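Long-range contacts in GTP-binding nuclear protein GSP1 (Encephalitozoon cuniculi, PDB 4DJT), which binds GDP with magnesium as a Ran-family small GTPase and probably serves protein import into the nucleus and RNA export from it: residues Leu10-Ile14 and Ile172-Arg176; Gly21-Tyr27 and Ile89-Asp93; Val65-Ala69 and Asp79-Ile83; Tyr82-Ala88 and Glu109-Val114; Ala118-Val122 and His168-Phe173. All coordinates share one frame; numbering follows the deposited sequence.

Contact 1 (Leu10-Ile14 and Ile172-Arg176); sequences LTYKI and IFTGR
In the Ras-type fold of this GTPase, strand 11-17 meets the last turn of helix 164-174 through the rings of Y12 and F173. These rings form an offset stack, as their centroids 4.3 Å apart and the 26° between their planes show. F173 CD2 lies above the middle of the Y12 ring, 3.5 Å from Y12 CG, while F173 CB lies 3.5 Å from Y12 CZ; the two side chains thus run past each other in opposite directions. Y12 chi1 of -53° sets CG opposite the carbonyl carbon, from where the ring meets F173. I14 CD1 meets the rim of the F173 ring, in its plane, 4.0 Å from CE2. A water at the edge of the Y12 ring links Y12 OH to F173 O, 3.2 Å from the latter, to which it donates. L10 CD1 touches T174 CG2 at 4.0 Å. T174 OG1 accepts from R176 N in an ST turn and also bonds to A170 O. Around the stack, Y12 and I14 lean on F63 of strand 60-68, and F173 touches S86 and P119 in the adjoining loops.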
# COMPACT_ATOMS: atom_id res chain seq x y z
N LEU A 10 -8.67 16.68 1.52
CA LEU A 10 -9.30 15.43 2.08
C LEU A 10 -8.11 14.52 2.38
O LEU A 10 -7.32 14.29 1.49
CB LEU A 10 -10.21 14.75 1.05
CG LEU A 10 -11.61 15.29 0.63
CD1 LEU A 10 -11.93 14.92 -0.82
CD2 LEU A 10 -12.73 14.71 1.50
N THR A 11 -7.99 14.01 3.61
CA THR A 11 -6.75 13.34 4.08
C THR A 11 -7.03 11.98 4.68
O THR A 11 -7.89 11.84 5.54
CB THR A 11 -6.00 14.19 5.13
OG1 THR A 11 -5.85 15.50 4.62
CG2 THR A 11 -4.60 13.60 5.45
N TYR A 12 -6.28 10.98 4.24
CA TYR A 12 -6.54 9.61 4.63
C TYR A 12 -5.25 8.91 4.94
O TYR A 12 -4.30 9.01 4.18
CB TYR A 12 -7.23 8.86 3.48
CG TYR A 12 -8.46 9.56 2.96
CD1 TYR A 12 -9.64 9.52 3.66
CD2 TYR A 12 -8.40 10.32 1.77
CE1 TYR A 12 -10.77 10.18 3.20
CE2 TYR A 12 -9.52 10.96 1.28
CZ TYR A 12 -10.71 10.90 2.01
OH TYR A 12 -11.80 11.54 1.51
N LYS A 13 -5.19 8.20 6.06
CA LYS A 13 -4.04 7.34 6.32
C LYS A 13 -4.22 6.01 5.63
O LYS A 13 -5.28 5.34 5.79
CB LYS A 13 -3.86 7.09 7.80
CG LYS A 13 -2.84 6.00 8.11
CD LYS A 13 -2.70 5.79 9.59
CE LYS A 13 -1.78 4.63 9.93
NZ LYS A 13 -1.47 4.57 11.39
N ILE A 14 -3.17 5.54 4.96
CA ILE A 14 -3.23 4.25 4.27
C ILE A 14 -2.04 3.43 4.76
O ILE A 14 -0.91 3.93 4.75
CB ILE A 14 -3.13 4.40 2.73
CG1 ILE A 14 -4.26 5.29 2.16
CG2 ILE A 14 -3.04 3.03 2.06
CD1 ILE A 14 -5.64 4.72 2.34
N ILE A 172 -13.82 5.34 -3.28
CA ILE A 172 -14.49 4.80 -2.10
C ILE A 172 -14.74 5.90 -1.05
O ILE A 172 -15.87 6.07 -0.53
CB ILE A 172 -13.67 3.65 -1.44
CG1 ILE A 172 -13.59 2.39 -2.36
CG2 ILE A 172 -14.27 3.29 -0.08
CD1 ILE A 172 -14.92 1.70 -2.70
N PHE A 173 -13.68 6.63 -0.73
CA PHE A 173 -13.74 7.60 0.33
C PHE A 173 -14.67 8.76 -0.00
O PHE A 173 -15.42 9.22 0.89
CB PHE A 173 -12.36 8.12 0.65
CG PHE A 173 -11.41 7.07 1.19
CD1 PHE A 173 -11.87 6.01 1.98
CD2 PHE A 173 -10.06 7.17 0.95
CE1 PHE A 173 -10.99 5.07 2.50
CE2 PHE A 173 -9.18 6.27 1.49
CZ PHE A 173 -9.64 5.19 2.23
N THR A 174 -14.63 9.23 -1.26
CA THR A 174 -15.49 10.36 -1.70
C THR A 174 -16.90 9.90 -2.09
O THR A 174 -17.83 10.72 -2.13
CB THR A 174 -14.92 11.14 -2.90
OG1 THR A 174 -14.84 10.29 -4.06
CG2 THR A 174 -13.55 11.75 -2.59
N GLY A 175 -17.05 8.62 -2.40
CA GLY A 175 -18.30 8.10 -2.91
C GLY A 175 -18.57 8.41 -4.39
O GLY A 175 -19.66 8.14 -4.86
N ARG A 176 -17.58 8.97 -5.10
CA ARG A 176 -17.74 9.41 -6.47
C ARG A 176 -17.06 8.40 -7.38
O ARG A 176 -15.84 8.39 -7.51
CB ARG A 176 -17.07 10.77 -6.72
CG ARG A 176 -17.69 12.01 -6.07
CD ARG A 176 -16.90 13.27 -6.48
NE ARG A 176 -16.92 13.39 -7.94
CZ ARG A 176 -15.88 13.68 -8.74
NH1 ARG A 176 -14.66 13.96 -8.28
NH2 ARG A 176 -16.10 13.69 -10.05
O HOH W 1 -14.05 11.49 2.68

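Contact 2 (Gly21-Tyr27 and Ile89-Asp93); sequences GVGKTTY and ILFFD. Unlike the reference sequence in segment 89-93: L90 (reference Phe). With MG (magnesium ion), chain D; GDP (guanosine-5'-diphosphate), chain C.
GDP O2B is gripped by three N-H donors of the P-loop: K24 NZ at 2.9 Å, K24 N at 2.9 Å and G23 N at 3.0 Å. Bends at chi3 and chi4 (-58° and -68°) turn the lysine's end toward the β-phosphate, and NZ also forms a salt bridge with E72 and a hydrogen bond to G18 O. T25 OG1 coordinates the magnesium ion together with GDP O1B and four waters, while T26 holds the α-phosphate through N and OG1. The opposing strand approaches this loop with apolar groups. V22 CG2 is 3.6 Å from F91 CB, and V22 CG1 lies against the backbone of F92 and D93. K24 CG rests on F91 CD2, with K24 CA over a face of that ring. F91 then turns its edge toward the face of Y27, F91 CZ lying 3.4 Å from Y27 CD2, in an edge-to-face pair with planes at 62°. Y27 CE2 also meets I89 CD1. The nucleotide loop and first helical turn are thus seated on strand 87-93, between strands 11-17 and 120-125, while Y27 stacks on F162 and packs against helix 164-174.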
# COMPACT_ATOMS: atom_id res chain seq x y z
N GLY A 21 9.86 -8.27 1.31
CA GLY A 21 10.41 -8.60 0.02
C GLY A 21 9.45 -8.47 -1.15
O GLY A 21 9.87 -8.64 -2.30
N VAL A 22 8.18 -8.12 -0.88
CA VAL A 22 7.14 -8.14 -1.93
C VAL A 22 7.13 -6.88 -2.77
O VAL A 22 6.54 -6.89 -3.84
CB VAL A 22 5.72 -8.41 -1.40
CG1 VAL A 22 5.66 -9.75 -0.64
CG2 VAL A 22 5.24 -7.27 -0.51
N GLY A 23 7.77 -5.80 -2.28
CA GLY A 23 7.93 -4.55 -3.04
C GLY A 23 7.21 -3.32 -2.46
O GLY A 23 7.03 -2.35 -3.16
N LYS A 24 6.77 -3.37 -1.19
CA LYS A 24 6.08 -2.22 -0.57
C LYS A 24 6.91 -0.93 -0.67
O LYS A 24 6.40 0.11 -1.11
CB LYS A 24 5.78 -2.53 0.89
CG LYS A 24 4.88 -3.75 1.07
CD LYS A 24 4.56 -4.01 2.53
CE LYS A 24 5.80 -4.23 3.40
NZ LYS A 24 6.52 -5.49 3.08
N THR A 25 8.17 -1.01 -0.25
CA THR A 25 9.03 0.17 -0.23
C THR A 25 9.36 0.64 -1.64
O THR A 25 9.31 1.85 -1.92
CB THR A 25 10.30 -0.14 0.60
OG1 THR A 25 9.89 -0.48 1.94
CG2 THR A 25 11.21 1.06 0.64
N THR A 26 9.61 -0.30 -2.54
CA THR A 26 9.86 0.06 -3.96
C THR A 26 8.69 0.85 -4.56
O THR A 26 8.89 1.84 -5.30
CB THR A 26 10.23 -1.17 -4.82
OG1 THR A 26 11.36 -1.84 -4.22
CG2 THR A 26 10.60 -0.74 -6.26
N TYR A 27 7.48 0.43 -4.19
CA TYR A 27 6.26 1.08 -4.64
C TYR A 27 6.18 2.52 -4.17
O TYR A 27 6.06 3.43 -5.00
CB TYR A 27 5.06 0.34 -4.13
CG TYR A 27 3.71 0.93 -4.54
CD1 TYR A 27 3.25 0.83 -5.86
CD2 TYR A 27 2.87 1.49 -3.62
CE1 TYR A 27 2.02 1.32 -6.23
CE2 TYR A 27 1.63 1.99 -3.98
CZ TYR A 27 1.21 1.91 -5.29
OH TYR A 27 -0.05 2.41 -5.64
N ILE A 89 -3.20 -1.04 1.32
CA ILE A 89 -2.78 -1.60 0.07
C ILE A 89 -1.94 -2.80 0.43
O ILE A 89 -0.95 -2.68 1.14
CB ILE A 89 -1.96 -0.61 -0.83
CG1 ILE A 89 -2.76 0.66 -1.08
CG2 ILE A 89 -1.61 -1.27 -2.17
CD1 ILE A 89 -1.99 1.77 -1.80
N LEU A 90 -2.41 -3.98 0.02
CA LEU A 90 -1.81 -5.24 0.43
C LEU A 90 -1.15 -5.88 -0.76
O LEU A 90 -1.79 -6.10 -1.79
CB LEU A 90 -2.91 -6.16 1.04
CG LEU A 90 -2.51 -7.60 1.36
CD1 LEU A 90 -1.38 -7.68 2.38
CD2 LEU A 90 -3.73 -8.38 1.83
N PHE A 91 0.17 -6.11 -0.67
CA PHE A 91 0.93 -6.57 -1.81
C PHE A 91 1.31 -8.03 -1.62
O PHE A 91 1.56 -8.48 -0.50
CB PHE A 91 2.25 -5.83 -1.90
CG PHE A 91 2.10 -4.35 -2.14
CD1 PHE A 91 2.32 -3.82 -3.37
CD2 PHE A 91 1.79 -3.51 -1.09
CE1 PHE A 91 2.17 -2.44 -3.60
CE2 PHE A 91 1.65 -2.14 -1.29
CZ PHE A 91 1.85 -1.62 -2.55
N PHE A 92 1.45 -8.72 -2.74
CA PHE A 92 2.25 -9.93 -2.77
C PHE A 92 3.16 -9.91 -3.99
O PHE A 92 3.03 -9.09 -4.87
CB PHE A 92 1.35 -11.19 -2.72
CG PHE A 92 0.55 -11.42 -3.97
CD1 PHE A 92 -0.60 -10.68 -4.23
CD2 PHE A 92 0.92 -12.40 -4.88
CE1 PHE A 92 -1.33 -10.87 -5.37
CE2 PHE A 92 0.18 -12.62 -6.04
CZ PHE A 92 -0.94 -11.84 -6.28
N ASP A 93 4.09 -10.85 -3.99
CA ASP A 93 5.05 -11.06 -5.05
C ASP A 93 4.53 -12.24 -5.87
O ASP A 93 4.40 -13.36 -5.34
CB ASP A 93 6.38 -11.39 -4.39
CG ASP A 93 7.51 -11.67 -5.38
OD1 ASP A 93 7.25 -11.96 -6.57
OD2 ASP A 93 8.67 -11.65 -4.92
MG MG D . 10.17 -2.26 2.98
PB GDP C . 9.39 -4.73 0.86
O1B GDP C . 9.42 -3.24 1.24
O2B GDP C . 8.00 -5.29 0.62
O3B GDP C . 10.29 -5.56 1.77
O3A GDP C . 10.14 -4.91 -0.56
PA GDP C . 11.22 -3.96 -1.25
O1A GDP C . 10.59 -2.74 -1.89
O2A GDP C . 12.35 -3.77 -0.29
O5' GDP C . 11.73 -4.81 -2.48
C5' GDP C . 12.23 -6.14 -2.24
C4' GDP C . 13.05 -6.56 -3.45
O4' GDP C . 12.18 -6.74 -4.54
C3' GDP C . 14.03 -5.50 -3.88
O3' GDP C . 15.17 -6.15 -4.39
C2' GDP C . 13.37 -4.77 -5.01
O2' GDP C . 14.28 -4.23 -5.99
C1' GDP C . 12.52 -5.88 -5.59
N9 GDP C . 11.30 -5.34 -6.18
C8 GDP C . 10.34 -4.59 -5.61
N7 GDP C . 9.38 -4.30 -6.52
C5 GDP C . 9.69 -4.92 -7.66
C6 GDP C . 9.11 -5.05 -9.00
O6 GDP C . 8.02 -4.50 -9.32
N1 GDP C . 9.79 -5.80 -9.90
C2 GDP C . 10.97 -6.41 -9.60
N2 GDP C . 11.61 -7.13 -10.52
N3 GDP C . 11.56 -6.32 -8.39
C4 GDP C . 10.96 -5.60 -7.42
O HOH W 2 8.27 -1.93 3.81
O HOH W 3 10.97 -1.17 4.49
O HOH W 4 10.24 -4.09 4.11
O HOH W 5 12.05 -2.58 2.11

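Contact 3 (Val65-Ala69 and Asp79-Ile83); sequences VWDTA and DVYYI
Apolar packing centres on Y81, which points its ring at strand 60-68 from the short, weakly bonded helix 79-82. W66 CB lies 4.0 Å from Y81 CE2, and the two side chains pass in opposite senses. T68 CG2 comes in at about a right angle, 3.8 Å from Y81 CZ. The tyrosine reaches the strand although its CB points away, because chi1 of -174° swings CG opposite the backbone N. Carbonyl contacts come second: W66 CZ3 approaches V80 O at 3.7 Å, and W66 CE3 approaches Y81 O at the same distance, both carbonyls lying obliquely to the indole. Of the polar neighbours, Y81 OH lies 3.0 Å from W66 O, but its hydrogen bond is to L16 O of strand 11-17, so the phenol end is satisfied in the core. K13 binds Y81 O through NZ and makes a cation-pi contact with W66. Helix 79-82, in the predicted switch II region, is laid against strands 60-68 and 11-17, with A46 of strand 46-54 touching both W66 and Y81.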
# COMPACT_ATOMS: atom_id res chain seq x y z
N VAL A 65 0.68 7.71 3.44
CA VAL A 65 0.88 6.30 3.22
C VAL A 65 2.04 5.80 4.10
O VAL A 65 3.15 6.28 4.00
CB VAL A 65 1.17 6.00 1.71
CG1 VAL A 65 1.19 4.49 1.48
CG2 VAL A 65 0.15 6.68 0.83
N TRP A 66 1.72 4.90 5.05
CA TRP A 66 2.73 4.36 5.97
C TRP A 66 3.39 3.17 5.42
O TRP A 66 2.72 2.27 4.88
CB TRP A 66 2.08 3.99 7.30
CG TRP A 66 1.75 5.19 8.12
CD1 TRP A 66 1.35 6.44 7.67
CD2 TRP A 66 1.77 5.30 9.57
NE1 TRP A 66 1.17 7.29 8.72
CE2 TRP A 66 1.38 6.66 9.88
CE3 TRP A 66 2.06 4.42 10.61
CZ2 TRP A 66 1.30 7.12 11.19
CZ3 TRP A 66 1.97 4.88 11.91
CH2 TRP A 66 1.59 6.20 12.20
N ASP A 67 4.70 3.13 5.54
CA ASP A 67 5.52 1.97 5.11
C ASP A 67 6.33 1.56 6.29
O ASP A 67 6.73 2.41 7.08
CB ASP A 67 6.47 2.39 3.97
CG ASP A 67 7.26 1.23 3.40
OD1 ASP A 67 6.75 0.11 3.43
OD2 ASP A 67 8.39 1.47 2.82
N THR A 68 6.66 0.28 6.39
CA THR A 68 7.49 -0.20 7.46
C THR A 68 8.97 0.08 7.16
O THR A 68 9.33 0.47 6.07
CB THR A 68 7.38 -1.71 7.67
OG1 THR A 68 8.10 -2.40 6.62
CG2 THR A 68 5.94 -2.16 7.73
N ALA A 69 9.81 -0.12 8.18
CA ALA A 69 11.27 -0.09 8.01
C ALA A 69 11.87 -1.53 7.92
O ALA A 69 13.05 -1.73 8.15
CB ALA A 69 11.89 0.69 9.18
N ASP A 79 0.19 -2.46 16.77
CA ASP A 79 -1.15 -1.97 16.51
C ASP A 79 -1.15 -0.51 16.07
O ASP A 79 -1.96 -0.13 15.23
CB ASP A 79 -2.04 -2.11 17.77
CG ASP A 79 -2.35 -3.58 18.13
OD1 ASP A 79 -2.05 -4.50 17.33
OD2 ASP A 79 -2.93 -3.81 19.22
N VAL A 80 -0.26 0.30 16.63
CA VAL A 80 -0.17 1.73 16.26
C VAL A 80 0.15 1.94 14.78
O VAL A 80 -0.18 2.98 14.24
CB VAL A 80 0.82 2.52 17.15
CG1 VAL A 80 0.17 2.83 18.49
CG2 VAL A 80 2.12 1.76 17.32
N TYR A 81 0.76 0.96 14.14
CA TYR A 81 0.95 1.00 12.70
C TYR A 81 -0.40 1.12 12.01
O TYR A 81 -0.57 1.92 11.09
CB TYR A 81 1.71 -0.23 12.21
CG TYR A 81 2.09 -0.19 10.73
CD1 TYR A 81 1.36 -0.91 9.78
CD2 TYR A 81 3.16 0.57 10.28
CE1 TYR A 81 1.69 -0.85 8.42
CE2 TYR A 81 3.49 0.63 8.93
CZ TYR A 81 2.75 -0.08 8.01
OH TYR A 81 3.16 -0.05 6.66
N TYR A 82 -1.35 0.29 12.46
CA TYR A 82 -2.66 0.20 11.82
C TYR A 82 -3.63 1.30 12.28
O TYR A 82 -4.48 1.74 11.52
CB TYR A 82 -3.28 -1.16 12.05
CG TYR A 82 -2.46 -2.29 11.50
CD1 TYR A 82 -2.18 -2.37 10.15
CD2 TYR A 82 -1.99 -3.27 12.30
CE1 TYR A 82 -1.44 -3.40 9.63
CE2 TYR A 82 -1.25 -4.33 11.78
CZ TYR A 82 -1.00 -4.38 10.43
OH TYR A 82 -0.26 -5.40 9.91
N ILE A 83 -3.51 1.72 13.54
CA ILE A 83 -4.53 2.59 14.14
C ILE A 83 -4.75 3.87 13.34
O ILE A 83 -3.80 4.53 12.94
CB ILE A 83 -4.18 2.97 15.59
CG1 ILE A 83 -4.36 1.76 16.51
CG2 ILE A 83 -5.07 4.11 16.09
CD1 ILE A 83 -3.94 1.99 17.96

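Contact 4 (Tyr82-Ala88 and Glu109-Val114); sequences YIGASGA and EFQAVV
Y82 and F110 have the most surface buried here, followed by V113. The Y82 side chain enters helix 103-114 as a knob into the hole formed by E109, F110, V113 and V114. One face of its ring lies on the helix backbone, where F110 CA makes a CH-pi contact 4.3 Å from the ring centroid and 11° off the normal. At the far end, Y82 OH donates to E109 OE2 at 2.6 Å, a bond that lies in the phenol plane but meets the carboxylate from 46° above its own plane. The E109 chain, extended beyond CG, carries its acid up to that hydroxyl. F110, with CG anti to its backbone N (chi1 176°), directs its ring at strand 87-93. A88 CB stands over the middle of one face, 3.7 Å from the centroid, in a second CH-pi contact, and V114 CG2 lies over the opposite face, nearer the rim. The ring edge meets A85 CB at CE1 and Y82 CD1 at CD1, the latter pair 3.6 Å apart. V113 CG1 fills in beside Y82 CB and lies 3.8 Å from I83 CG1. A type II turn from Y82 to A85, with G84 at positive phi, brings A85 back beside Y82; A88, in the strand beyond, also points at the helix. The contact is thus an apolar wedge closed by one short phenol-carboxylate bond, which probably stabilises the charged form of E109.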
# COMPACT_ATOMS: atom_id res chain seq x y z
N TYR A 82 -1.35 0.29 12.46
CA TYR A 82 -2.66 0.20 11.82
C TYR A 82 -3.63 1.30 12.28
O TYR A 82 -4.48 1.74 11.52
CB TYR A 82 -3.28 -1.16 12.05
CG TYR A 82 -2.46 -2.29 11.50
CD1 TYR A 82 -2.18 -2.37 10.15
CD2 TYR A 82 -1.99 -3.27 12.30
CE1 TYR A 82 -1.44 -3.40 9.63
CE2 TYR A 82 -1.25 -4.33 11.78
CZ TYR A 82 -1.00 -4.38 10.43
OH TYR A 82 -0.26 -5.40 9.91
N ILE A 83 -3.51 1.72 13.54
CA ILE A 83 -4.53 2.59 14.14
C ILE A 83 -4.75 3.87 13.34
O ILE A 83 -3.80 4.53 12.94
CB ILE A 83 -4.18 2.97 15.59
CG1 ILE A 83 -4.36 1.76 16.51
CG2 ILE A 83 -5.07 4.11 16.09
CD1 ILE A 83 -3.94 1.99 17.96
N GLY A 84 -6.00 4.21 13.11
CA GLY A 84 -6.32 5.44 12.39
C GLY A 84 -6.34 5.30 10.87
O GLY A 84 -6.68 6.27 10.18
N ALA A 85 -5.96 4.13 10.35
CA ALA A 85 -5.97 3.89 8.89
C ALA A 85 -7.38 3.91 8.35
O ALA A 85 -8.29 3.33 8.97
CB ALA A 85 -5.31 2.56 8.51
N SER A 86 -7.53 4.53 7.18
CA SER A 86 -8.77 4.50 6.43
C SER A 86 -8.78 3.36 5.42
O SER A 86 -9.84 3.04 4.89
CB SER A 86 -8.99 5.82 5.69
OG SER A 86 -9.36 6.85 6.57
N GLY A 87 -7.60 2.80 5.10
CA GLY A 87 -7.49 1.77 4.08
C GLY A 87 -6.13 1.14 4.11
O GLY A 87 -5.26 1.60 4.86
N ALA A 88 -5.96 0.10 3.29
CA ALA A 88 -4.69 -0.61 3.17
C ALA A 88 -4.47 -0.99 1.72
O ALA A 88 -5.44 -1.22 0.95
CB ALA A 88 -4.66 -1.86 4.06
N GLU A 109 -4.92 -9.33 10.35
CA GLU A 109 -4.15 -8.49 11.24
C GLU A 109 -4.62 -7.01 11.11
O GLU A 109 -4.82 -6.33 12.13
CB GLU A 109 -2.67 -8.64 10.90
CG GLU A 109 -1.71 -8.06 11.92
CD GLU A 109 -0.26 -8.35 11.57
OE1 GLU A 109 0.08 -9.54 11.37
OE2 GLU A 109 0.52 -7.38 11.48
N PHE A 110 -4.84 -6.56 9.88
CA PHE A 110 -5.29 -5.21 9.60
C PHE A 110 -6.71 -4.99 10.15
O PHE A 110 -6.94 -4.04 10.92
CB PHE A 110 -5.21 -4.91 8.08
CG PHE A 110 -5.74 -3.55 7.70
CD1 PHE A 110 -4.98 -2.41 7.89
CD2 PHE A 110 -6.99 -3.42 7.13
CE1 PHE A 110 -5.47 -1.16 7.54
CE2 PHE A 110 -7.49 -2.18 6.77
CZ PHE A 110 -6.73 -1.05 6.96
N GLN A 111 -7.62 -5.89 9.78
CA GLN A 111 -8.99 -5.84 10.21
C GLN A 111 -9.16 -6.03 11.71
O GLN A 111 -10.10 -5.52 12.28
CB GLN A 111 -9.83 -6.85 9.43
CG GLN A 111 -9.79 -6.61 7.95
CD GLN A 111 -10.82 -7.39 7.21
OE1 GLN A 111 -11.00 -8.59 7.47
NE2 GLN A 111 -11.51 -6.75 6.29
N ALA A 112 -8.23 -6.73 12.34
CA ALA A 112 -8.31 -6.91 13.81
C ALA A 112 -8.14 -5.56 14.56
O ALA A 112 -8.64 -5.40 15.66
CB ALA A 112 -7.25 -7.90 14.28
N VAL A 113 -7.42 -4.62 13.94
CA VAL A 113 -7.29 -3.27 14.47
C VAL A 113 -8.28 -2.22 13.90
O VAL A 113 -8.79 -1.40 14.66
CB VAL A 113 -5.81 -2.76 14.30
CG1 VAL A 113 -5.67 -1.34 14.82
CG2 VAL A 113 -4.85 -3.67 15.03
N VAL A 114 -8.56 -2.23 12.59
CA VAL A 114 -9.30 -1.16 11.91
C VAL A 114 -10.77 -1.54 11.62
O VAL A 114 -11.58 -0.68 11.32
CB VAL A 114 -8.60 -0.80 10.57
CG1 VAL A 114 -9.25 0.40 9.89
CG2 VAL A 114 -7.11 -0.54 10.81

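Contact 5 (Ala118-Val122 and His168-Phe173); sequences APIVV and HLARIF
P119 brings the start of strand 120-125 against helix 164-174, which packs on one side of the central sheet of this Ras-type P-loop fold. From CB outwards, each ring carbon of the proline has a helix partner. P119 CB lies 4.0 Å from L169 CD2. The next atom, P119 CG, is the tip of the pyrrolidine and makes three of the contacts: it is 3.7 Å from F173 CE1, 3.8 Å from L169 CD2 and 4.0 Å from I172 CG2. Three residues about one helical turn apart (i, i+3, i+4) therefore converge on one methylene, F173 approaching it obliquely. P119 CD turns back toward the backbone N and still lies 4.0 Å from F173 CE1. Two residues on, V121 continues the row, since alternate residues of the strand present the same side. I120 between them points away, to V107 and F110 of helix 103-114, on the other face of the sheet. L169 serves both members of the row, its CD2 being shared by proline and valine. V121 CG2, anti to the carbonyl carbon (chi1 168° placing CG1 anti to N), also reaches H168, whose CD2 it meets obliquely at 3.9 Å.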
# COMPACT_ATOMS: atom_id res chain seq x y z
N ALA A 118 -13.14 -0.90 6.26
CA ALA A 118 -12.06 -0.16 5.57
C ALA A 118 -11.56 -0.89 4.34
O ALA A 118 -11.21 -2.08 4.40
CB ALA A 118 -10.91 0.11 6.53
N PRO A 119 -11.48 -0.19 3.21
CA PRO A 119 -11.12 -0.86 1.98
C PRO A 119 -9.70 -1.39 2.00
O PRO A 119 -8.76 -0.70 2.49
CB PRO A 119 -11.24 0.24 0.93
CG PRO A 119 -11.16 1.51 1.68
CD PRO A 119 -11.87 1.22 2.97
N ILE A 120 -9.54 -2.59 1.46
CA ILE A 120 -8.25 -3.19 1.24
C ILE A 120 -8.08 -3.43 -0.27
O ILE A 120 -8.93 -4.05 -0.88
CB ILE A 120 -8.11 -4.53 1.99
CG1 ILE A 120 -8.38 -4.37 3.49
CG2 ILE A 120 -6.74 -5.12 1.77
CD1 ILE A 120 -8.20 -5.67 4.27
N VAL A 121 -7.02 -2.89 -0.87
CA VAL A 121 -6.75 -3.07 -2.28
C VAL A 121 -5.63 -4.06 -2.35
O VAL A 121 -4.65 -3.93 -1.61
CB VAL A 121 -6.34 -1.75 -2.95
CG1 VAL A 121 -5.78 -1.98 -4.33
CG2 VAL A 121 -7.54 -0.78 -2.98
N VAL A 122 -5.78 -5.06 -3.21
CA VAL A 122 -4.76 -6.10 -3.35
C VAL A 122 -3.97 -5.85 -4.61
O VAL A 122 -4.55 -5.67 -5.67
CB VAL A 122 -5.36 -7.53 -3.35
CG1 VAL A 122 -4.27 -8.57 -3.65
CG2 VAL A 122 -6.01 -7.82 -2.01
N HIS A 168 -8.78 4.15 -6.87
CA HIS A 168 -9.87 3.37 -6.25
C HIS A 168 -10.23 3.84 -4.86
O HIS A 168 -11.39 4.03 -4.52
CB HIS A 168 -9.53 1.89 -6.20
CG HIS A 168 -10.68 1.04 -5.72
ND1 HIS A 168 -11.77 0.85 -6.46
CD2 HIS A 168 -10.91 0.40 -4.51
CE1 HIS A 168 -12.64 0.08 -5.78
NE2 HIS A 168 -12.12 -0.19 -4.59
N LEU A 169 -9.21 4.04 -4.04
CA LEU A 169 -9.39 4.47 -2.65
C LEU A 169 -10.08 5.84 -2.58
O LEU A 169 -11.03 6.01 -1.81
CB LEU A 169 -8.04 4.47 -1.90
CG LEU A 169 -7.38 3.11 -1.59
CD1 LEU A 169 -5.94 3.27 -1.09
CD2 LEU A 169 -8.22 2.34 -0.57
N ALA A 170 -9.67 6.78 -3.41
CA ALA A 170 -10.32 8.11 -3.50
C ALA A 170 -11.79 8.01 -3.87
O ALA A 170 -12.67 8.72 -3.28
CB ALA A 170 -9.59 9.01 -4.50
N ARG A 171 -12.11 7.11 -4.80
CA ARG A 171 -13.50 6.85 -5.16
C ARG A 171 -14.35 6.32 -4.01
O ARG A 171 -15.45 6.84 -3.77
CB ARG A 171 -13.57 5.91 -6.38
CG ARG A 171 -13.04 6.57 -7.61
CD ARG A 171 -12.74 5.62 -8.77
NE ARG A 171 -12.50 6.40 -9.98
CZ ARG A 171 -12.16 5.88 -11.16
NH1 ARG A 171 -11.99 4.56 -11.33
NH2 ARG A 171 -11.97 6.70 -12.19
N ILE A 172 -13.82 5.34 -3.28
CA ILE A 172 -14.49 4.80 -2.10
C ILE A 172 -14.74 5.90 -1.05
O ILE A 172 -15.87 6.07 -0.53
CB ILE A 172 -13.67 3.65 -1.44
CG1 ILE A 172 -13.59 2.39 -2.36
CG2 ILE A 172 -14.27 3.29 -0.08
CD1 ILE A 172 -14.92 1.70 -2.70
N PHE A 173 -13.68 6.63 -0.73
CA PHE A 173 -13.74 7.60 0.33
C PHE A 173 -14.67 8.76 -0.00
O PHE A 173 -15.42 9.22 0.89
CB PHE A 173 -12.36 8.12 0.65
CG PHE A 173 -11.41 7.07 1.19
CD1 PHE A 173 -11.87 6.01 1.98
CD2 PHE A 173 -10.06 7.17 0.95
CE1 PHE A 173 -10.99 5.07 2.50
CE2 PHE A 173 -9.18 6.27 1.49
CZ PHE A 173 -9.64 5.19 2.23

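Contacts 1 and 5 share I172 and F173 and have centres 7 Å apart, so helix 164-174 grips strand 11-17 and the start of strand 120-125 together. Contacts 3 and 4 share Y82 and I83, centres 9 Å apart, so this end of the predicted switch II packs on strand 60-68 in one and helix 103-114 in the other. Contact 4 is tied to contact 5 by A88 O and V121 N, 2.9 Å apart, and to contact 1 by K13 O and S86 N, 2.8 Å apart. Contact 2 holds the GDP and magnesium site; T25 OG1 there meets D67 OD2 of contact 3 at 2.6 Å, linking it to the metal ligand. Contact 1 stands further off, with I14 about 14 Å from GDP by its side chain.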